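Local structure of regulator of Ty1 transposition protein 107 (Saccharomyces cerevisiae, 3T7I) at residues I40-Q45 / D94-I99; F85-E90 / I111-Y116. The protein takes part in DNA damage repair, in which its C-terminal tandem BRCT repeats interact with phosphorylated histone H2A. All blocks are in the same frame, centred on the assembly; numbering follows the deposited sequence.

How the contacts relate
Helix 90-99 joins the two contacts, whose centres lie about 14 Å apart. It starts just after strand 85-87, at the end of one segment of contact 2, and presents its later turns to helix 37-45 in contact 1. Residues 111-116 lie against the same helix at Asp94 and Met95, so Met95 borders both contacts: Asp94 OD2 and Tyr116 OH are 2.6 Å apart, probably hydrogen-bonded, while the CD1 methyl of Ile111 packs 3.6 Å from Met95 N. Contact 1 is thus helix-to-helix packing towards the far end of the chain, about 27 Å from its centre, and contact 2, at about 19 Å, joins the end of strand 85-87 to the chain that runs on to the second repeat.

Contact 1: residues I40-Q45 / D94-I99; sequences IEILNQ and DMLKQI. Unlike the reference sequence in segment 94-99: Met95 (reference Leu).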
loop_
_atom_site.group_PDB
_atom_site.type_symbol
_atom_site.label_atom_id
_atom_site.label_comp_id
_atom_site.label_asym_id
_atom_site.label_seq_id
_atom_site.Cartn_x
_atom_site.Cartn_y
_atom_site.Cartn_z
ATOM N N ILE A 40 -17.088 18.704 8.357
ATOM C CA ILE A 40 -16.748 17.458 9.013
ATOM C C ILE A 40 -17.766 16.349 8.714
ATOM O O ILE A 40 -17.400 15.178 8.581
ATOM C CB ILE A 40 -16.604 17.664 10.526
ATOM C CG1 ILE A 40 -15.442 18.629 10.796
ATOM C CG2 ILE A 40 -16.398 16.319 11.230
ATOM C CD1 ILE A 40 -15.476 19.277 12.184
ATOM N N GLU A 41 -19.041 16.724 8.621
ATOM C CA GLU A 41 -20.085 15.770 8.248
ATOM C C GLU A 41 -19.943 15.366 6.788
ATOM O O GLU A 41 -20.107 14.197 6.441
ATOM C CB GLU A 41 -21.478 16.350 8.494
ATOM C CG GLU A 41 -22.624 15.402 8.120
ATOM C CD GLU A 41 -22.586 14.078 8.876
ATOM O OE1 GLU A 41 -21.818 13.959 9.856
ATOM O OE2 GLU A 41 -23.328 13.151 8.487
ATOM N N ILE A 42 -19.635 16.340 5.933
ATOM C CA ILE A 42 -19.330 16.065 4.534
ATOM C C ILE A 42 -18.181 15.054 4.362
ATOM O O ILE A 42 -18.338 14.028 3.704
ATOM C CB ILE A 42 -19.008 17.357 3.797
ATOM C CG1 ILE A 42 -20.282 18.208 3.687
ATOM C CG2 ILE A 42 -18.431 17.062 2.406
ATOM C CD1 ILE A 42 -20.062 19.563 3.060
ATOM N N LEU A 43 -17.040 15.353 4.970
ATOM C CA LEU A 43 -15.891 14.459 4.948
ATOM C C LEU A 43 -16.292 13.086 5.457
ATOM O O LEU A 43 -15.960 12.065 4.854
ATOM C CB LEU A 43 -14.768 15.026 5.811
ATOM C CG LEU A 43 -14.094 16.288 5.268
ATOM C CD1 LEU A 43 -12.862 16.667 6.096
ATOM C CD2 LEU A 43 -13.733 16.112 3.792
ATOM N N ASN A 44 -17.036 13.072 6.557
ATOM C CA ASN A 44 -17.529 11.822 7.135
ATOM C C ASN A 44 -18.253 10.956 6.096
ATOM O O ASN A 44 -18.030 9.735 5.991
ATOM C CB ASN A 44 -18.429 12.131 8.335
ATOM C CG ASN A 44 -19.065 10.893 8.921
ATOM O OD1 ASN A 44 -18.424 10.150 9.668
ATOM N ND2 ASN A 44 -20.337 10.662 8.592
ATOM N N GLN A 45 -19.084 11.604 5.291
ATOM C CA GLN A 45 -19.826 10.909 4.251
ATOM C C GLN A 45 -18.939 10.432 3.091
ATOM O O GLN A 45 -19.311 9.518 2.364
ATOM C CB GLN A 45 -20.965 11.799 3.731
ATOM C CG GLN A 45 -22.032 12.082 4.773
ATOM C CD GLN A 45 -22.823 10.839 5.137
ATOM O OE1 GLN A 45 -23.266 10.679 6.276
ATOM N NE2 GLN A 45 -23.001 9.946 4.166
ATOM N N ASP A 94 -9.821 21.418 -2.051
ATOM C CA ASP A 94 -10.376 21.421 -3.399
ATOM C C ASP A 94 -11.688 20.660 -3.474
ATOM O O ASP A 94 -12.623 21.064 -4.168
ATOM C CB ASP A 94 -9.382 20.834 -4.398
ATOM C CG ASP A 94 -8.150 21.689 -4.550
ATOM O OD1 ASP A 94 -8.114 22.745 -3.908
ATOM O OD2 ASP A 94 -7.230 21.328 -5.308
HETATM N N MSE A 95 -11.767 19.552 -2.756
HETATM C CA MSE A 95 -12.942 18.722 -2.865
HETATM C C MSE A 95 -14.137 19.340 -2.145
HETATM O O MSE A 95 -15.265 19.260 -2.622
HETATM C CB MSE A 95 -12.653 17.324 -2.349
HETATM C CG MSE A 95 -13.742 16.325 -2.714
HETATM SE SE MSE A 95 -13.185 14.564 -2.149
HETATM C CE MSE A 95 -12.755 15.021 -0.292
ATOM N N LEU A 96 -13.887 19.949 -0.996
ATOM C CA LEU A 96 -14.938 20.666 -0.278
ATOM C C LEU A 96 -15.415 21.858 -1.103
ATOM O O LEU A 96 -16.588 22.223 -1.075
ATOM C CB LEU A 96 -14.418 21.151 1.069
ATOM C CG LEU A 96 -14.381 20.065 2.137
ATOM C CD1 LEU A 96 -13.745 20.585 3.414
ATOM C CD2 LEU A 96 -15.800 19.581 2.394
ATOM N N LYS A 97 -14.482 22.459 -1.834
ATOM C CA LYS A 97 -14.771 23.589 -2.703
ATOM C C LYS A 97 -15.713 23.149 -3.816
ATOM O O LYS A 97 -16.748 23.769 -4.041
ATOM C CB LYS A 97 -13.465 24.134 -3.284
ATOM C CG LYS A 97 -13.555 25.511 -3.908
ATOM C CD LYS A 97 -12.162 26.020 -4.267
ATOM C CE LYS A 97 -12.233 27.325 -5.051
ATOM N NZ LYS A 97 -10.868 27.861 -5.329
ATOM N N GLN A 98 -15.357 22.071 -4.507
ATOM C CA GLN A 98 -16.229 21.501 -5.525
ATOM C C GLN A 98 -17.600 21.211 -4.936
ATOM O O GLN A 98 -18.625 21.583 -5.504
ATOM C CB GLN A 98 -15.649 20.203 -6.090
ATOM C CG GLN A 98 -14.416 20.379 -6.935
ATOM C CD GLN A 98 -14.056 19.114 -7.707
ATOM O OE1 GLN A 98 -14.902 18.239 -7.935
ATOM N NE2 GLN A 98 -12.791 19.012 -8.110
ATOM N N ILE A 99 -17.620 20.575 -3.791
ATOM C CA ILE A 99 -18.864 20.156 -3.194
ATOM C C ILE A 99 -19.786 21.320 -2.889
ATOM O O ILE A 99 -20.952 21.281 -3.209
ATOM C CB ILE A 99 -18.631 19.289 -1.941
ATOM C CG1 ILE A 99 -18.294 17.862 -2.350
ATOM C CG2 ILE A 99 -19.831 19.285 -1.054
ATOM C CD1 ILE A 99 -17.462 17.189 -1.414
#
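Ile42 sets both of its branches against helix 90-99. The CG2 methyl does most of the touching: it lies 3.6 Å from Leu96 CD2 and 3.9 Å from Ile99 CD1, resting against both side chains. It gets there because CG2 stands anti to the backbone N, while CG1 is anti to the carbonyl carbon (chi1 -68°) and carries CD1 alongside Ile99, to 4.1 Å from its CG2. The isoleucines therefore slide past each other in opposite directions, methyl beside methyl, whereas Ile42 and Leu96 meet at a slant. The next residue, Leu43, reaches across with CD2 alone, which comes 4.3 Å from both Leu96 CD2 and the CE methyl of Met95, a selenomethionine where the reference sequence has leucine. Branched aliphatic side chains suit this buried seam, since they offer methyls on several sides and bring no polar group that would need a partner. Ala8 and Ile11 of helix 7-12 pack onto Ile42 and Ile99, respectively. The axes of 40-45 and 94-99 come within 11.2 Å and cross at 101°, nearly perpendicular; this is the packing of the two helices that share one face of the four-stranded parallel sheet in BRCT domains.

Contact 2: residues F85-E90 / I111-Y116; sequences FALKPE and INLFDY
The carbonyl of Tyr116 closes this contact by pointing almost straight at the backbone of Lys88, just beyond the end of strand 85-87. Lys88 N donates to Tyr116 O over 2.8 Å, with 171° at the hydrogen and 165° at the oxygen, so the two groups are nearly collinear. A weaker CA-H...O contact brings Leu87 CA within 3.4 Å of Tyr116 O. The hydrogen bond uses only the backbone; lysine suits this partly exposed place because its extended chain carries the amine away from the contact.

Beside this hydrogen bond, Leu113 divides its methyls between two strand residues. With CG anti to the backbone N (chi1 -154°), CD2 lies over one face of the Phe85 ring, 4.0 Å from the centroid in a CH-pi contact, and CD1 meets Leu87 CD1 at 3.5 Å. Both leucine-strand pairs cross at about a right angle. An alanine in place of Leu113 would probably leave that ring face uncovered by this loop and Leu87 CD1 without its methyl mate. Phe114 CE1 lies 4.3 Å from Phe85 CE1, at the edge of the Phe85 ring. In the second subunit, Lys128 makes a cation-pi contact with Phe114, and Leu131 packs on Leu113 and Phe114.

Tyr116 turns a ring edge to Glu90, with CE1 3.6 Å from its CB, and its hydroxyl is engaged by Asp94. Asn112 shapes the loop: its OD1 accepts from Phe114 N at 3.1 Å, from above the amide carbonyl plane, forming an Asx turn at the start of the 3-10 segment 113-115. Altogether, the chain leaving helix 90-99 folds back over strand 85-87, the edge strand of the four-stranded parallel sheet of a BRCT fold, on its way to the second repeat of the tandem.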
loop_
_atom_site.group_PDB
_atom_site.type_symbol
_atom_site.label_atom_id
_atom_site.label_comp_id
_atom_site.label_asym_id
_atom_site.label_seq_id
_atom_site.Cartn_x
_atom_site.Cartn_y
_atom_site.Cartn_z
ATOM N N PHE A 85 -1.963 6.701 2.466
ATOM C CA PHE A 85 -1.704 7.913 1.676
ATOM C C PHE A 85 -0.987 8.985 2.486
ATOM O O PHE A 85 -1.249 9.169 3.668
ATOM C CB PHE A 85 -3.000 8.502 1.091
ATOM C CG PHE A 85 -3.680 7.612 0.068
ATOM C CD1 PHE A 85 -3.043 7.293 -1.128
ATOM C CD2 PHE A 85 -4.951 7.104 0.304
ATOM C CE1 PHE A 85 -3.661 6.455 -2.079
ATOM C CE2 PHE A 85 -5.583 6.272 -0.640
ATOM C CZ PHE A 85 -4.934 5.955 -1.834
ATOM N N ALA A 86 -0.070 9.684 1.835
ATOM C CA ALA A 86 0.470 10.923 2.360
ATOM C C ALA A 86 0.063 11.991 1.361
ATOM O O ALA A 86 0.562 12.009 0.245
ATOM C CB ALA A 86 1.964 10.836 2.490
ATOM N N LEU A 87 -0.857 12.873 1.763
ATOM C CA LEU A 87 -1.503 13.802 0.835
ATOM C C LEU A 87 -1.403 15.264 1.253
ATOM O O LEU A 87 -1.390 15.594 2.447
ATOM C CB LEU A 87 -2.993 13.454 0.690
ATOM C CG LEU A 87 -3.361 12.061 0.163
ATOM C CD1 LEU A 87 -4.808 11.745 0.459
ATOM C CD2 LEU A 87 -3.053 11.932 -1.340
ATOM N N LYS A 88 -1.370 16.140 0.252
ATOM C CA LYS A 88 -1.417 17.573 0.482
ATOM C C LYS A 88 -2.805 17.992 0.952
ATOM O O LYS A 88 -3.804 17.391 0.555
ATOM C CB LYS A 88 -1.055 18.321 -0.796
ATOM C CG LYS A 88 0.411 18.256 -1.181
ATOM C CD LYS A 88 0.669 19.209 -2.339
ATOM C CE LYS A 88 1.816 18.747 -3.202
ATOM N NZ LYS A 88 2.071 19.722 -4.300
ATOM N N PRO A 89 -2.868 19.031 1.804
ATOM C CA PRO A 89 -4.149 19.545 2.320
ATOM C C PRO A 89 -5.096 20.021 1.205
ATOM O O PRO A 89 -6.315 19.983 1.373
ATOM C CB PRO A 89 -3.728 20.708 3.235
ATOM C CG PRO A 89 -2.323 21.078 2.789
ATOM C CD PRO A 89 -1.711 19.786 2.327
ATOM N N GLU A 90 -4.546 20.435 0.069
ATOM C CA GLU A 90 -5.381 20.856 -1.056
ATOM C C GLU A 90 -6.419 19.802 -1.441
ATOM O O GLU A 90 -7.508 20.143 -1.924
ATOM C CB GLU A 90 -4.523 21.188 -2.281
ATOM C CG GLU A 90 -3.887 22.556 -2.233
ATOM C CD GLU A 90 -2.797 22.656 -1.178
ATOM O OE1 GLU A 90 -2.054 21.664 -0.982
ATOM O OE2 GLU A 90 -2.696 23.731 -0.539
ATOM N N ILE A 111 -12.097 14.491 -8.707
ATOM C CA ILE A 111 -10.843 14.837 -8.062
ATOM C C ILE A 111 -9.963 13.601 -8.075
ATOM O O ILE A 111 -10.423 12.506 -7.797
ATOM C CB ILE A 111 -11.084 15.375 -6.617
ATOM C CG1 ILE A 111 -9.915 16.246 -6.148
ATOM C CG2 ILE A 111 -11.358 14.243 -5.628
ATOM C CD1 ILE A 111 -10.318 17.245 -5.087
ATOM N N ASN A 112 -8.704 13.780 -8.441
ATOM C CA ASN A 112 -7.774 12.669 -8.528
ATOM C C ASN A 112 -6.804 12.667 -7.355
ATOM O O ASN A 112 -5.902 13.510 -7.272
ATOM C CB ASN A 112 -6.988 12.719 -9.836
ATOM C CG ASN A 112 -5.973 11.600 -9.942
ATOM O OD1 ASN A 112 -6.032 10.625 -9.193
ATOM N ND2 ASN A 112 -5.033 11.735 -10.874
ATOM N N LEU A 113 -7.015 11.708 -6.459
ATOM C CA LEU A 113 -6.217 11.518 -5.258
ATOM C C LEU A 113 -4.721 11.611 -5.558
ATOM O O LEU A 113 -3.982 12.275 -4.846
ATOM C CB LEU A 113 -6.584 10.163 -4.650
ATOM C CG LEU A 113 -6.422 9.891 -3.161
ATOM C CD1 LEU A 113 -6.764 11.110 -2.377
ATOM C CD2 LEU A 113 -7.296 8.718 -2.729
ATOM N N PHE A 114 -4.275 10.988 -6.644
ATOM C CA PHE A 114 -2.846 10.988 -6.975
ATOM C C PHE A 114 -2.286 12.341 -7.424
ATOM O O PHE A 114 -1.073 12.518 -7.483
ATOM C CB PHE A 114 -2.524 9.919 -8.016
ATOM C CG PHE A 114 -2.702 8.520 -7.510
ATOM C CD1 PHE A 114 -1.838 8.001 -6.555
ATOM C CD2 PHE A 114 -3.730 7.715 -7.989
ATOM C CE1 PHE A 114 -1.994 6.705 -6.086
ATOM C CE2 PHE A 114 -3.886 6.420 -7.520
ATOM C CZ PHE A 114 -3.021 5.915 -6.568
ATOM N N ASP A 115 -3.160 13.294 -7.737
ATOM C CA ASP A 115 -2.702 14.645 -8.052
ATOM C C ASP A 115 -2.202 15.349 -6.797
ATOM O O ASP A 115 -1.627 16.441 -6.884
ATOM C CB ASP A 115 -3.827 15.489 -8.668
ATOM C CG ASP A 115 -4.148 15.095 -10.104
ATOM O OD1 ASP A 115 -5.198 15.540 -10.623
ATOM O OD2 ASP A 115 -3.355 14.343 -10.712
ATOM N N TYR A 116 -2.432 14.746 -5.631
ATOM C CA TYR A 116 -2.110 15.426 -4.377
ATOM C C TYR A 116 -1.080 14.737 -3.493
ATOM O O TYR A 116 -0.976 15.052 -2.316
ATOM C CB TYR A 116 -3.380 15.678 -3.569
ATOM C CG TYR A 116 -4.408 16.526 -4.285
ATOM C CD1 TYR A 116 -4.432 17.907 -4.125
ATOM C CD2 TYR A 116 -5.359 15.944 -5.119
ATOM C CE1 TYR A 116 -5.382 18.683 -4.765
ATOM C CE2 TYR A 116 -6.304 16.710 -5.761
ATOM C CZ TYR A 116 -6.312 18.077 -5.583
ATOM O OH TYR A 116 -7.258 18.843 -6.219
#